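PDB 3RJA: carbohydrate oxidase from Microdochium nivale, which oxidises the C1 hydroxyl of mono-, oligo- and polysaccharides to the lactone with a bound FAD, passing the electrons to oxygen to give hydrogen peroxide. Local coordinates for residues I249-A254 / D339-V344; R351-Q356 / F403-G408. One frame throughout, in Å; residues are numbered along the deposited sequence.

Contact 1 of 2, residues I249-A254 / D339-V344; sequences IGDYGA and DYYFDV. With ABL ((2R,3R,4R,5R)-4,5-dihydroxy-2-(hydroxymethyl)-6-oxopiperidin-3-yl beta-D-glucopyranoside), chain G.
Asp251, on strand 245-251, faces Tyr341 on helix 332-345. The backbones stay well apart, with 10.4 Å from Asp251 CA to Tyr341 CA. A long tyrosine and a short aspartate side chain bridge the gap and make a small, buried contact. The CB of Asp251 points toward the helix. The CB of Tyr341 points to one side of the strand, but the end of its side chain comes nearer. Its CG is anti to the backbone N (chi1 -167°), which carries the ring out from the helix to the aspartate. Tyr341 OH donates a short hydrogen bond of 2.5 Å to Asp251 OD2. OD2 takes it on its anti side, with the hydroxyl 29° out of the carboxylate plane. The oxygen also lies at the edge of the tyrosine ring, and the two planes are 61° apart.

The strand belongs to the antiparallel sheet of the substrate domain in this FAD-linked oxidase family, and the helix packs against that sheet. Asp251 also opens an Asx turn: Gly253 N donates to its OD1 over 2.9 Å. Gly255 N also binds OD2, and Asn256 N binds OD1. Four donors therefore hold the buried carboxylate, and three are backbone N-H groups. Such a setting would probably favour the ionised form. Tyr341 OH is further hydrogen-bonded to Tyr355 OH, and these two rings meet edge-to-face.

The next residue, Tyr252, serves the substrate site. C6, the hydroxymethyl carbon of the glucosyl ring of ABL, lies over one face of its ring, offset toward the rim. The nearest pair is Tyr252 CE1 and ABL C6, 3.4 Å apart. Tyr252 OH is hydrogen-bonded to Glu260 OE1.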
loop_
_atom_site.group_PDB
_atom_site.type_symbol
_atom_site.label_atom_id
_atom_site.label_comp_id
_atom_site.label_asym_id
_atom_site.label_seq_id
_atom_site.Cartn_x
_atom_site.Cartn_y
_atom_site.Cartn_z
ATOM N N ILE A 249 14.468 6.940 -4.904
ATOM C CA ILE A 249 14.680 8.349 -5.253
ATOM C C ILE A 249 13.357 9.039 -4.958
ATOM O O ILE A 249 12.287 8.545 -5.348
ATOM C CB ILE A 249 14.987 8.576 -6.751
ATOM C CG1 ILE A 249 16.233 7.804 -7.190
ATOM C CG2 ILE A 249 15.140 10.087 -7.073
ATOM C CD1 ILE A 249 16.283 7.519 -8.709
ATOM N N GLY A 250 13.422 10.181 -4.275
ATOM C CA GLY A 250 12.238 10.963 -3.979
ATOM C C GLY A 250 12.547 12.431 -4.195
ATOM O O GLY A 250 13.676 12.847 -3.987
ATOM N N ASP A 251 11.550 13.194 -4.640
ATOM C CA ASP A 251 11.643 14.650 -4.711
ATOM C C ASP A 251 10.390 15.276 -4.107
ATOM O O ASP A 251 9.295 15.113 -4.650
ATOM C CB ASP A 251 11.808 15.105 -6.150
ATOM C CG ASP A 251 12.179 16.597 -6.267
ATOM O OD1 ASP A 251 12.279 17.312 -5.226
ATOM O OD2 ASP A 251 12.374 17.035 -7.426
ATOM N N TYR A 252 10.579 15.969 -2.984
ATOM C CA TYR A 252 9.539 16.697 -2.267
ATOM C C TYR A 252 9.754 18.220 -2.371
ATOM O O TYR A 252 9.029 18.991 -1.744
ATOM C CB TYR A 252 9.531 16.265 -0.788
ATOM C CG TYR A 252 9.695 14.764 -0.674
ATOM C CD1 TYR A 252 8.611 13.906 -0.949
ATOM C CD2 TYR A 252 10.931 14.195 -0.366
ATOM C CE1 TYR A 252 8.753 12.535 -0.902
ATOM C CE2 TYR A 252 11.079 12.802 -0.316
ATOM C CZ TYR A 252 9.977 11.990 -0.580
ATOM O OH TYR A 252 10.086 10.627 -0.541
ATOM N N GLY A 253 10.736 18.628 -3.171
ATOM C CA GLY A 253 11.148 20.036 -3.289
ATOM C C GLY A 253 11.089 20.588 -4.707
ATOM O O GLY A 253 11.824 21.510 -5.034
ATOM N N ALA A 254 10.220 20.026 -5.553
ATOM C CA ALA A 254 10.055 20.503 -6.932
ATOM C C ALA A 254 11.406 20.816 -7.561
ATOM O O ALA A 254 11.610 21.932 -8.063
ATOM C CB ALA A 254 9.150 21.775 -6.967
ATOM N N ASP A 339 11.819 15.144 -19.266
ATOM C CA ASP A 339 11.278 16.306 -20.004
ATOM C C ASP A 339 10.128 16.969 -19.214
ATOM O O ASP A 339 10.150 18.180 -18.952
ATOM C CB ASP A 339 10.811 15.892 -21.411
ATOM C CG ASP A 339 11.971 15.804 -22.430
ATOM O OD1 ASP A 339 13.088 16.299 -22.172
ATOM O OD2 ASP A 339 11.753 15.238 -23.510
ATOM N N TYR A 340 9.153 16.144 -18.802
ATOM C CA TYR A 340 7.995 16.592 -18.030
ATOM C C TYR A 340 8.413 17.107 -16.659
ATOM O O TYR A 340 7.948 18.139 -16.207
ATOM C CB TYR A 340 7.032 15.402 -17.871
ATOM C CG TYR A 340 5.594 15.771 -17.569
ATOM C CD1 TYR A 340 5.152 15.944 -16.258
ATOM C CD2 TYR A 340 4.675 15.939 -18.604
ATOM C CE1 TYR A 340 3.808 16.279 -15.986
ATOM C CE2 TYR A 340 3.345 16.246 -18.354
ATOM C CZ TYR A 340 2.920 16.415 -17.039
ATOM O OH TYR A 340 1.606 16.740 -16.800
ATOM N N TYR A 341 9.305 16.374 -16.000
ATOM C CA TYR A 341 9.858 16.767 -14.697
ATOM C C TYR A 341 10.265 18.248 -14.735
ATOM O O TYR A 341 9.832 19.050 -13.880
ATOM C CB TYR A 341 11.096 15.911 -14.437
ATOM C CG TYR A 341 11.687 15.896 -13.058
ATOM C CD1 TYR A 341 11.260 16.776 -12.036
ATOM C CD2 TYR A 341 12.707 14.982 -12.760
ATOM C CE1 TYR A 341 11.844 16.732 -10.754
ATOM C CE2 TYR A 341 13.289 14.944 -11.502
ATOM C CZ TYR A 341 12.865 15.808 -10.504
ATOM O OH TYR A 341 13.447 15.688 -9.257
ATOM N N PHE A 342 11.095 18.593 -15.725
ATOM C CA PHE A 342 11.701 19.936 -15.809
ATOM C C PHE A 342 10.822 20.991 -16.482
ATOM O O PHE A 342 10.782 22.121 -16.011
ATOM C CB PHE A 342 13.123 19.899 -16.420
ATOM C CG PHE A 342 14.165 19.400 -15.459
ATOM C CD1 PHE A 342 14.359 18.023 -15.275
ATOM C CD2 PHE A 342 14.922 20.289 -14.704
ATOM C CE1 PHE A 342 15.298 17.544 -14.355
ATOM C CE2 PHE A 342 15.877 19.816 -13.774
ATOM C CZ PHE A 342 16.068 18.441 -13.610
ATOM N N ASP A 343 10.129 20.621 -17.558
ATOM C CA ASP A 343 9.300 21.580 -18.302
ATOM C C ASP A 343 7.889 21.798 -17.717
ATOM O O ASP A 343 7.300 22.869 -17.915
ATOM C CB ASP A 343 9.179 21.176 -19.773
ATOM C CG ASP A 343 10.549 20.978 -20.440
ATOM O OD1 ASP A 343 11.559 21.511 -19.925
ATOM O OD2 ASP A 343 10.609 20.274 -21.461
ATOM N N VAL A 344 7.356 20.791 -17.010
ATOM C CA VAL A 344 6.021 20.908 -16.363
ATOM C C VAL A 344 6.101 20.871 -14.824
ATOM O O VAL A 344 5.866 21.886 -14.145
ATOM C CB VAL A 344 5.017 19.849 -16.909
ATOM C CG1 VAL A 344 3.633 20.059 -16.290
ATOM C CG2 VAL A 344 4.917 19.927 -18.475
HETATM C C1A ABL G . 3.174 6.680 0.707
HETATM O O1A ABL G . 2.949 5.553 0.207
HETATM C C2A ABL G . 4.617 7.146 0.991
HETATM O O2A ABL G . 5.374 5.995 1.362
HETATM C C3A ABL G . 4.709 8.237 2.087
HETATM O O3A ABL G . 6.044 8.796 2.010
HETATM C C4A ABL G . 3.713 9.340 1.787
HETATM O O1 ABL G . 3.792 10.412 2.760
HETATM C C5A ABL G . 2.262 8.746 1.826
HETATM N N5 ABL G . 2.150 7.520 0.991
HETATM C C6A ABL G . 1.199 9.731 1.275
HETATM O O6A ABL G . -0.117 9.516 1.820
HETATM C C1 ABL G . 4.542 11.618 2.435
HETATM C C2 ABL G . 4.014 12.820 3.257
HETATM O O2 ABL G . 2.625 13.000 2.958
HETATM C C3 ABL G . 4.840 14.068 2.917
HETATM O O3 ABL G . 4.405 15.202 3.667
HETATM C C4 ABL G . 6.353 13.753 3.148
HETATM O O4 ABL G . 7.181 14.872 2.867
HETATM C C5 ABL G . 6.773 12.560 2.280
HETATM O O5 ABL G . 5.936 11.431 2.631
HETATM C C6 ABL G . 8.262 12.223 2.422
HETATM O O6 ABL G . 8.679 12.013 3.732
#

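Contact 2 of 2, residues R351-Q356 / F403-G408; sequences RFWFYQ and FKFLDG. With ABL ((2R,3R,4R,5R)-4,5-dihydroxy-2-(hydroxymethyl)-6-oxopiperidin-3-yl beta-D-glucopyranoside), chain G.
Trp353 on strand 352-359 and Phe405 on helix 403-414 meet across a sheet-to-helix layer, where the closest CA atoms are those of Trp353 and Leu406, 9.4 Å apart. The antiparallel sheet of the substrate domain forms one layer, and this helix lies against the sheet face turned away from the bound sugar. Both CB atoms point toward the opposite segment. A T-shaped (edge-to-face) stack carries the contact. The edge of Phe405 comes down on one face of the indole, with 5.0 Å between the centroids of its ring and the five-membered ring of Trp353. The ring planes are 68° apart. Phe405 CE2 and CZ do the touching, and CE2 is 3.8 Å from Trp353 CG. CG of Phe405 is anti to its backbone N (chi1 169°), which carries the ring from the helix to the tryptophan. Trp353 NE1 is satisfied by Val348 O.

Arg351 runs alongside Phe405 in the opposite sense. Its chain bends at CG (chi2 -76°) and brings the guanidinium to the phenylalanine. Arg351 NH1 is 3.4 Å from Phe405 CD2, and the two planes are nearly perpendicular. The charge itself is met by Asp390, through a salt bridge from Arg351 NE to OD1. On the helix side, Leu406 CD2 lies 3.7 Å above one face of the Phe405 ring.

Strand residues alternate, so Phe354 projects away from the helix and into the sugar pocket. It stacks on Tyr389 there, and its CE2 lies 3.9 Å from C1 of ABL.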
loop_
_atom_site.group_PDB
_atom_site.type_symbol
_atom_site.label_atom_id
_atom_site.label_comp_id
_atom_site.label_asym_id
_atom_site.label_seq_id
_atom_site.Cartn_x
_atom_site.Cartn_y
_atom_site.Cartn_z
ATOM N N ARG A 351 0.580 23.940 -5.564
ATOM C CA ARG A 351 0.341 22.980 -4.485
ATOM C C ARG A 351 1.569 22.062 -4.266
ATOM O O ARG A 351 2.480 22.061 -5.084
ATOM C CB ARG A 351 -0.943 22.173 -4.764
ATOM C CG ARG A 351 -0.769 21.101 -5.826
ATOM C CD ARG A 351 -0.723 21.686 -7.220
ATOM N NE ARG A 351 -1.129 20.681 -8.188
ATOM C CZ ARG A 351 -1.497 20.936 -9.434
ATOM N NH1 ARG A 351 -1.846 19.928 -10.210
ATOM N NH2 ARG A 351 -1.534 22.210 -9.897
ATOM N N PHE A 352 1.582 21.314 -3.167
ATOM C CA PHE A 352 2.640 20.330 -2.912
ATOM C C PHE A 352 2.485 19.098 -3.833
ATOM O O PHE A 352 1.364 18.618 -4.077
ATOM C CB PHE A 352 2.586 19.899 -1.454
ATOM C CG PHE A 352 3.590 18.857 -1.084
ATOM C CD1 PHE A 352 4.949 19.118 -1.165
ATOM C CD2 PHE A 352 3.171 17.591 -0.644
ATOM C CE1 PHE A 352 5.888 18.142 -0.827
ATOM C CE2 PHE A 352 4.100 16.594 -0.289
ATOM C CZ PHE A 352 5.461 16.875 -0.378
ATOM N N TRP A 353 3.596 18.613 -4.372
ATOM C CA TRP A 353 3.579 17.354 -5.108
ATOM C C TRP A 353 4.887 16.638 -4.832
ATOM O O TRP A 353 5.881 17.286 -4.489
ATOM C CB TRP A 353 3.351 17.536 -6.626
ATOM C CG TRP A 353 4.422 18.344 -7.352
ATOM C CD1 TRP A 353 4.343 19.676 -7.728
ATOM C CD2 TRP A 353 5.713 17.884 -7.803
ATOM N NE1 TRP A 353 5.503 20.061 -8.361
ATOM C CE2 TRP A 353 6.366 18.995 -8.414
ATOM C CE3 TRP A 353 6.388 16.651 -7.736
ATOM C CZ2 TRP A 353 7.660 18.899 -8.983
ATOM C CZ3 TRP A 353 7.679 16.558 -8.276
ATOM C CH2 TRP A 353 8.309 17.685 -8.881
ATOM N N PHE A 354 4.872 15.309 -4.989
ATOM C CA PHE A 354 6.086 14.512 -5.012
ATOM C C PHE A 354 5.979 13.308 -5.969
ATOM O O PHE A 354 4.877 12.914 -6.381
ATOM C CB PHE A 354 6.502 14.092 -3.596
ATOM C CG PHE A 354 5.601 13.058 -2.967
ATOM C CD1 PHE A 354 5.697 11.717 -3.332
ATOM C CD2 PHE A 354 4.677 13.429 -1.971
ATOM C CE1 PHE A 354 4.873 10.744 -2.726
ATOM C CE2 PHE A 354 3.858 12.481 -1.356
ATOM C CZ PHE A 354 3.955 11.127 -1.739
ATOM N N TYR A 355 7.132 12.756 -6.344
ATOM C CA TYR A 355 7.186 11.384 -6.872
ATOM C C TYR A 355 8.154 10.599 -5.978
ATOM O O TYR A 355 9.029 11.172 -5.334
ATOM C CB TYR A 355 7.653 11.340 -8.336
ATOM C CG TYR A 355 9.097 11.770 -8.504
ATOM C CD1 TYR A 355 10.137 10.876 -8.272
ATOM C CD2 TYR A 355 9.420 13.090 -8.884
ATOM C CE1 TYR A 355 11.454 11.262 -8.422
ATOM C CE2 TYR A 355 10.737 13.493 -9.040
ATOM C CZ TYR A 355 11.749 12.569 -8.803
ATOM O OH TYR A 355 13.062 12.927 -8.927
ATOM N N GLN A 356 7.983 9.285 -5.942
ATOM C CA GLN A 356 8.951 8.368 -5.344
ATOM C C GLN A 356 9.215 7.282 -6.351
ATOM O O GLN A 356 8.270 6.685 -6.887
ATOM C CB GLN A 356 8.427 7.766 -4.036
ATOM C CG GLN A 356 8.148 8.821 -2.995
ATOM C CD GLN A 356 7.415 8.322 -1.785
ATOM O OE1 GLN A 356 7.662 8.772 -0.657
ATOM N NE2 GLN A 356 6.495 7.404 -1.999
ATOM N N PHE A 403 -6.024 17.358 -12.464
ATOM C CA PHE A 403 -5.791 15.929 -12.746
ATOM C C PHE A 403 -4.798 15.745 -13.899
ATOM O O PHE A 403 -3.969 14.834 -13.882
ATOM C CB PHE A 403 -7.088 15.182 -13.087
ATOM C CG PHE A 403 -8.096 15.155 -11.957
ATOM C CD1 PHE A 403 -7.857 14.414 -10.820
ATOM C CD2 PHE A 403 -9.274 15.892 -12.047
ATOM C CE1 PHE A 403 -8.756 14.402 -9.780
ATOM C CE2 PHE A 403 -10.219 15.878 -11.004
ATOM C CZ PHE A 403 -9.951 15.133 -9.852
ATOM N N LYS A 404 -4.870 16.636 -14.881
ATOM C CA LYS A 404 -4.034 16.504 -16.074
ATOM C C LYS A 404 -2.519 16.541 -15.747
ATOM O O LYS A 404 -1.732 15.986 -16.490
ATOM C CB LYS A 404 -4.442 17.503 -17.170
ATOM C CG LYS A 404 -4.176 18.957 -16.864
ATOM C CD LYS A 404 -4.699 19.869 -18.002
ATOM C CE LYS A 404 -3.881 21.173 -18.121
ATOM N NZ LYS A 404 -3.908 22.026 -16.881
ATOM N N PHE A 405 -2.150 17.161 -14.621
ATOM C CA PHE A 405 -0.763 17.200 -14.157
ATOM C C PHE A 405 -0.210 15.772 -13.950
ATOM O O PHE A 405 0.720 15.358 -14.680
ATOM C CB PHE A 405 -0.627 18.068 -12.882
ATOM C CG PHE A 405 0.720 17.948 -12.193
ATOM C CD1 PHE A 405 1.916 17.992 -12.927
ATOM C CD2 PHE A 405 0.794 17.823 -10.806
ATOM C CE1 PHE A 405 3.171 17.840 -12.272
ATOM C CE2 PHE A 405 2.016 17.705 -10.173
ATOM C CZ PHE A 405 3.212 17.709 -10.904
ATOM N N LEU A 406 -0.773 15.000 -13.004
ATOM C CA LEU A 406 -0.274 13.619 -12.843
ATOM C C LEU A 406 -0.588 12.751 -14.068
ATOM O O LEU A 406 0.236 11.932 -14.460
ATOM C CB LEU A 406 -0.740 12.961 -11.539
ATOM C CG LEU A 406 -0.290 13.628 -10.215
ATOM C CD1 LEU A 406 -0.532 12.700 -9.032
ATOM C CD2 LEU A 406 1.161 14.055 -10.249
ATOM N N ASP A 407 -1.749 12.941 -14.692
ATOM C CA ASP A 407 -2.089 12.162 -15.884
ATOM C C ASP A 407 -1.007 12.310 -16.959
ATOM O O ASP A 407 -0.611 11.327 -17.600
ATOM C CB ASP A 407 -3.435 12.623 -16.482
ATOM C CG ASP A 407 -4.650 12.126 -15.693
ATOM O OD1 ASP A 407 -4.502 11.312 -14.734
ATOM O OD2 ASP A 407 -5.775 12.537 -16.078
ATOM N N GLY A 408 -0.538 13.547 -17.159
ATOM C CA GLY A 408 0.468 13.815 -18.182
ATOM C C GLY A 408 1.818 13.201 -17.842
ATOM O O GLY A 408 2.516 12.701 -18.717
HETATM C C1A ABL G . 3.174 6.680 0.707
HETATM O O1A ABL G . 2.949 5.553 0.207
HETATM C C2A ABL G . 4.617 7.146 0.991
HETATM O O2A ABL G . 5.374 5.995 1.362
HETATM C C3A ABL G . 4.709 8.237 2.087
HETATM O O3A ABL G . 6.044 8.796 2.010
HETATM C C4A ABL G . 3.713 9.340 1.787
HETATM O O1 ABL G . 3.792 10.412 2.760
HETATM C C5A ABL G . 2.262 8.746 1.826
HETATM N N5 ABL G . 2.150 7.520 0.991
HETATM C C6A ABL G . 1.199 9.731 1.275
HETATM O O6A ABL G . -0.117 9.516 1.820
HETATM C C1 ABL G . 4.542 11.618 2.435
HETATM C C2 ABL G . 4.014 12.820 3.257
HETATM O O2 ABL G . 2.625 13.000 2.958
HETATM C C3 ABL G . 4.840 14.068 2.917
HETATM O O3 ABL G . 4.405 15.202 3.667
HETATM C C4 ABL G . 6.353 13.753 3.148
HETATM O O4 ABL G . 7.181 14.872 2.867
HETATM C C5 ABL G . 6.773 12.560 2.280
HETATM O O5 ABL G . 5.936 11.431 2.631
HETATM C C6 ABL G . 8.262 12.223 2.422
HETATM O O6 ABL G . 8.679 12.013 3.732
#

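How the contacts relate
After the FAD-binding region, strand 211-217 and helix 223-239, the chain runs along strand 245-251, where contact 1 opens. It then passes through three more strands of the sheet and two helices before helix 332-345 closes contact 1. A short connection leads to strand 352-359, where contact 2 opens. The chain between the two segments of contact 2 holds strand 384-392 and no helix, and helix 403-414 closes the loop. The two contacts thus follow in series. Strands 245-251 and 352-359 are neighbours in one sheet, so the contacts tie two helices to adjacent strands. The helices also meet directly: Tyr340 OH probably hydrogen-bonds to Phe405 O at 2.7 Å. Both contacts include residues that touch ABL.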